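Long-range contact in quinone oxidoreductase (PDB 3TQH), which probably reduces quinones at the expense of NADPH, which it binds in a Rossmann-type domain of the medium-chain dehydrogenase/reductase kind: residues Cys240-Pro245 and Phe264-Gln269. Sequence-based numbering, arbitrary orientation.
With NDP (NADPH dihydro-nicotinamide-adenine-dinucleotide phosphate), chain B.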
ATOM      1  N   CYS A 240       0.873  18.077 -12.859  1.00 15.14           N
ATOM      2  CA  CYS A 240      -0.246  17.626 -12.043  1.00 14.77           C
ATOM      3  C   CYS A 240       0.235  17.010 -10.737  1.00 12.93           C
ATOM      4  O   CYS A 240       1.337  16.471 -10.658  1.00 12.23           O
ATOM      5  CB  CYS A 240      -1.088  16.607 -12.804  1.00 15.16           C
ATOM      6  SG  CYS A 240      -0.217  15.068 -13.128  1.00 16.55           S
ATOM      7  N   ILE A 241      -0.607  17.110  -9.715  1.00 12.32           N
ATOM      8  CA  ILE A 241      -0.351  16.469  -8.433  1.00 10.93           C
ATOM      9  C   ILE A 241      -1.355  15.328  -8.235  1.00 10.49           C
ATOM     10  O   ILE A 241      -2.557  15.488  -8.459  1.00 10.62           O
ATOM     11  CB  ILE A 241      -0.398  17.490  -7.258  1.00 11.20           C
ATOM     12  CG1 ILE A 241      -0.125  16.801  -5.918  1.00 10.02           C
ATOM     13  CG2 ILE A 241      -1.735  18.247  -7.214  1.00 11.51           C
ATOM     14  CD1 ILE A 241      -0.085  17.766  -4.746  1.00  9.54           C
ATOM     15  N   VAL A 242      -0.829  14.165  -7.856  1.00  9.83           N
ATOM     16  CA  VAL A 242      -1.632  13.020  -7.456  1.00  9.39           C
ATOM     17  C   VAL A 242      -1.491  12.875  -5.950  1.00  9.37           C
ATOM     18  O   VAL A 242      -0.468  12.392  -5.454  1.00  8.67           O
ATOM     19  CB  VAL A 242      -1.172  11.732  -8.150  1.00  8.97           C
ATOM     20  CG1 VAL A 242      -2.042  10.566  -7.724  1.00  8.07           C
ATOM     21  CG2 VAL A 242      -1.213  11.909  -9.666  1.00  9.52           C
ATOM     22  N   SER A 243      -2.515  13.315  -5.224  1.00 10.28           N
ATOM     23  CA  SER A 243      -2.502  13.254  -3.770  1.00 10.69           C
ATOM     24  C   SER A 243      -3.189  11.975  -3.318  1.00 10.65           C
ATOM     25  O   SER A 243      -4.399  11.833  -3.468  1.00 11.58           O
ATOM     26  CB  SER A 243      -3.176  14.492  -3.170  1.00 11.81           C
ATOM     27  OG  SER A 243      -2.769  14.672  -1.823  1.00 12.21           O
ATOM     28  N   VAL A 244      -2.398  11.056  -2.760  1.00 10.17           N
ATOM     29  CA  VAL A 244      -2.802   9.661  -2.547  1.00  9.89           C
ATOM     30  C   VAL A 244      -3.609   9.400  -1.256  1.00 10.87           C
ATOM     31  O   VAL A 244      -4.543   8.594  -1.283  1.00 11.49           O
ATOM     32  CB  VAL A 244      -1.560   8.721  -2.629  1.00  9.14           C
ATOM     33  CG1 VAL A 244      -1.913   7.279  -2.267  1.00  8.34           C
ATOM     34  CG2 VAL A 244      -0.952   8.783  -4.024  1.00  8.53           C
ATOM     35  N   PRO A 245      -3.259  10.058  -0.127  1.00 11.06           N
ATOM     36  CA  PRO A 245      -4.125   9.881   1.039  1.00 12.13           C
ATOM     37  C   PRO A 245      -5.498  10.470   0.776  1.00 13.48           C
ATOM     38  O   PRO A 245      -5.611  11.619   0.334  1.00 14.23           O
ATOM     39  CB  PRO A 245      -3.398  10.639   2.160  1.00 12.34           C
ATOM     40  CG  PRO A 245      -1.997  10.788   1.684  1.00 11.14           C
ATOM     41  CD  PRO A 245      -2.085  10.885   0.190  1.00 10.59           C
ATOM     42  N   PHE A 264      -5.247  15.300  -8.953  1.00 15.34           N
ATOM     43  CA  PHE A 264      -5.984  14.046  -8.909  1.00 15.45           C
ATOM     44  C   PHE A 264      -5.894  13.446  -7.511  1.00 14.85           C
ATOM     45  O   PHE A 264      -4.893  13.618  -6.814  1.00 13.01           O
ATOM     46  CB  PHE A 264      -5.385  13.035  -9.896  1.00 15.11           C
ATOM     47  CG  PHE A 264      -5.548  13.414 -11.339  1.00 16.02           C
ATOM     48  CD1 PHE A 264      -6.776  13.265 -11.973  1.00 16.85           C
ATOM     49  CD2 PHE A 264      -4.470  13.903 -12.068  1.00 15.99           C
ATOM     50  CE1 PHE A 264      -6.933  13.612 -13.313  1.00 18.89           C
ATOM     51  CE2 PHE A 264      -4.614  14.246 -13.411  1.00 17.71           C
ATOM     52  CZ  PHE A 264      -5.847  14.101 -14.037  1.00 18.72           C
ATOM     53  N   GLY A 265      -6.953  12.747  -7.113  1.00 15.87           N
ATOM     54  CA  GLY A 265      -6.879  11.813  -6.004  1.00 15.79           C
ATOM     55  C   GLY A 265      -6.474  10.461  -6.565  1.00 15.80           C
ATOM     56  O   GLY A 265      -6.167  10.334  -7.752  1.00 16.09           O
ATOM     57  N   LEU A 266      -6.469   9.448  -5.708  1.00 16.07           N
ATOM     58  CA  LEU A 266      -6.226   8.081  -6.140  1.00 16.09           C
ATOM     59  C   LEU A 266      -6.941   7.117  -5.210  1.00 16.73           C
ATOM     60  O   LEU A 266      -6.798   7.208  -3.987  1.00 16.54           O
ATOM     61  CB  LEU A 266      -4.729   7.762  -6.149  1.00 14.98           C
ATOM     62  CG  LEU A 266      -4.359   6.505  -6.944  1.00 15.45           C
ATOM     63  CD1 LEU A 266      -4.186   6.858  -8.413  1.00 16.15           C
ATOM     64  CD2 LEU A 266      -3.097   5.844  -6.409  1.00 15.16           C
ATOM     65  N   LEU A 267      -7.724   6.215  -5.803  1.00 17.74           N
ATOM     66  CA  LEU A 267      -8.268   5.054  -5.108  1.00 18.48           C
ATOM     67  C   LEU A 267      -7.716   3.807  -5.790  1.00 18.45           C
ATOM     68  O   LEU A 267      -8.069   3.504  -6.937  1.00 19.01           O
ATOM     69  CB  LEU A 267      -9.794   5.049  -5.163  1.00 20.22           C
ATOM     70  CG  LEU A 267     -10.511   6.052  -4.250  1.00 21.44           C
ATOM     71  CD1 LEU A 267     -11.949   6.250  -4.709  1.00 23.22           C
ATOM     72  CD2 LEU A 267     -10.457   5.601  -2.790  1.00 21.21           C
ATOM     73  N   LYS A 268      -6.829   3.107  -5.083  1.00 17.83           N
ATOM     74  CA  LYS A 268      -6.224   1.874  -5.574  1.00 17.93           C
ATOM     75  C   LYS A 268      -7.290   0.875  -6.006  1.00 19.23           C
ATOM     76  O   LYS A 268      -8.192   0.551  -5.237  1.00 20.04           O
ATOM     77  CB  LYS A 268      -5.346   1.246  -4.482  1.00 17.48           C
ATOM     78  CG  LYS A 268      -4.805  -0.155  -4.824  1.00 18.86           C
ATOM     79  CD  LYS A 268      -4.767  -1.056  -3.597  1.00 20.30           C
ATOM     80  CE  LYS A 268      -6.146  -1.519  -3.150  1.00 21.88           C
ATOM     81  NZ  LYS A 268      -6.181  -1.817  -1.676  1.00 23.48           N
ATOM     82  N   GLN A 269      -7.177   0.401  -7.243  1.00 19.73           N
ATOM     83  CA  GLN A 269      -8.046  -0.649  -7.760  1.00 21.54           C
ATOM     84  C   GLN A 269      -7.234  -1.919  -7.995  1.00 21.00           C
ATOM     85  O   GLN A 269      -6.051  -1.850  -8.341  1.00 19.71           O
ATOM     86  CB  GLN A 269      -8.683  -0.211  -9.081  1.00 22.94           C
ATOM     87  CG  GLN A 269      -9.605   0.990  -8.983  1.00 24.84           C
ATOM     88  CD  GLN A 269     -10.154   1.394 -10.342  1.00 28.79           C
ATOM     89  OE1 GLN A 269     -10.670   0.560 -11.092  1.00 33.02           O
ATOM     90  NE2 GLN A 269     -10.046   2.678 -10.669  1.00 29.76           N
TER
HETATM   91  PA  NDP B 500       4.220   4.468   4.998  1.00  9.67           P
HETATM   92  O1A NDP B 500       3.851   4.406   6.425  1.00  9.38           O
HETATM   93  O2A NDP B 500       4.849   3.212   4.546  1.00  9.30           O
HETATM   94  O5B NDP B 500       5.242   5.682   4.742  1.00 10.56           O
HETATM   95  C5B NDP B 500       6.262   5.932   5.690  1.00 11.36           C
HETATM   96  C4B NDP B 500       7.274   6.910   5.114  1.00 10.76           C
HETATM   97  O4B NDP B 500       6.747   8.218   5.176  1.00 10.87           O
HETATM   98  C3B NDP B 500       8.600   6.951   5.862  1.00 11.55           C
HETATM   99  O3B NDP B 500       9.604   6.337   5.083  1.00 10.96           O
HETATM  100  C2B NDP B 500       8.883   8.431   6.098  1.00 11.52           C
HETATM  101  O2B NDP B 500      10.172   8.818   5.677  1.00 11.55           O
HETATM  102  C1B NDP B 500       7.823   9.123   5.257  1.00 10.36           C
HETATM  103  N9A NDP B 500       7.337  10.397   5.806  1.00 10.61           N
HETATM  104  C8A NDP B 500       6.658  10.585   6.984  1.00 12.21           C
HETATM  105  N7A NDP B 500       6.368  11.896   7.109  1.00 12.42           N
HETATM  106  C5A NDP B 500       6.849  12.547   6.030  1.00 10.47           C
HETATM  107  C6A NDP B 500       6.825  13.887   5.672  1.00  9.73           C
HETATM  108  N6A NDP B 500       6.246  14.769   6.470  1.00 10.57           N
HETATM  109  N1A NDP B 500       7.409  14.287   4.491  1.00  8.93           N
HETATM  110  C2A NDP B 500       8.011  13.345   3.670  1.00  8.24           C
HETATM  111  N3A NDP B 500       8.029  12.007   4.022  1.00  8.14           N
HETATM  112  C4A NDP B 500       7.457  11.617   5.194  1.00  9.65           C
HETATM  113  O3  NDP B 500       2.938   4.841   4.097  1.00 10.58           O
HETATM  114  PN  NDP B 500       2.560   4.236   2.649  1.00 10.39           P
HETATM  115  O1N NDP B 500       2.076   2.849   2.818  1.00 11.69           O
HETATM  116  O2N NDP B 500       3.603   4.506   1.649  1.00 10.06           O
HETATM  117  O5D NDP B 500       1.288   5.157   2.308  1.00 11.43           O
HETATM  118  C5D NDP B 500       1.367   6.569   2.314  1.00 10.81           C
HETATM  119  C4D NDP B 500      -0.037   7.163   2.371  1.00 10.98           C
HETATM  120  O4D NDP B 500      -0.779   6.773   1.231  1.00 10.77           O
HETATM  121  C3D NDP B 500      -0.798   6.681   3.597  1.00 11.92           C
HETATM  122  O3D NDP B 500      -1.451   7.773   4.202  1.00 12.00           O
HETATM  123  C2D NDP B 500      -1.780   5.666   3.052  1.00 12.48           C
HETATM  124  O2D NDP B 500      -2.961   5.577   3.828  1.00 13.55           O
HETATM  125  C1D NDP B 500      -2.009   6.186   1.629  1.00 11.98           C
HETATM  126  N1N NDP B 500      -2.428   5.164   0.642  1.00 11.57           N
HETATM  127  C2N NDP B 500      -3.529   5.437  -0.131  1.00 12.08           C
HETATM  128  C3N NDP B 500      -4.039   4.520  -1.046  1.00 12.08           C
HETATM  129  C7N NDP B 500      -5.243   4.835  -1.884  1.00 12.38           C
HETATM  130  O7N NDP B 500      -5.717   3.855  -2.783  1.00 13.05           O
HETATM  131  N7N NDP B 500      -5.844   6.017  -1.760  1.00 10.79           N
HETATM  132  C4N NDP B 500      -3.350   3.191  -1.176  1.00 12.70           C
HETATM  133  C5N NDP B 500      -2.150   2.959  -0.315  1.00 12.66           C
HETATM  134  C6N NDP B 500      -1.747   3.969   0.553  1.00 12.52           C
HETATM  135  P2B NDP B 500      11.319   9.201   6.742  1.00 14.31           P
HETATM  136  O1X NDP B 500      12.635   9.277   6.010  1.00 14.81           O
HETATM  137  O2X NDP B 500      11.413   8.137   7.809  1.00 16.49           O
HETATM  138  O3X NDP B 500      11.049  10.530   7.394  1.00 14.93           O
HETATM  139  O   HOH W   1      -6.377  10.128  -2.901  1.00  2.00           O
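The nicotinamide end of the NADPH pocket is built where the two last parallel strands of the Rossmann-type sheet, 239-243 and 262-264, come to an end. Val-242 pairs with Phe-264 in a parallel bridge, held by Phe-264 N donating to Ile-241 O (2.7 Å) and Ser-243 N to Phe-264 O (2.9 Å). One residue on, direct pairing stops; a water instead joins Ser-243 O to Leu-266 N, accepting from the latter at 2.9 Å. On the face bearing Val-242 and Phe-264, Val-242 puts CG1, anti to its own N (chi1 -179°), against Leu-266 CB at 4.2 Å, the two side chains crossing at a slant. Helix 135-147 packs alongside, its Gln-147 touching Phe-264 and its Thr-140 touching Leu-266 and Val-244. The carboxamide N7N faces the carbonyl oxygens of Val-244 and Leu-266, one from each segment, donating bent bonds to Val-244 O (2.9 Å) and Leu-266 O (2.7 Å), while Lys-268 N donates to O7N at 2.7 Å and a nearly straight 164°. Val-244 CG1 meets the ring at C2N, 3.3 Å away. Three backbone groups thus grip both ends of the amide, which would restrict its rotation and probably help set the nicotinamide ring.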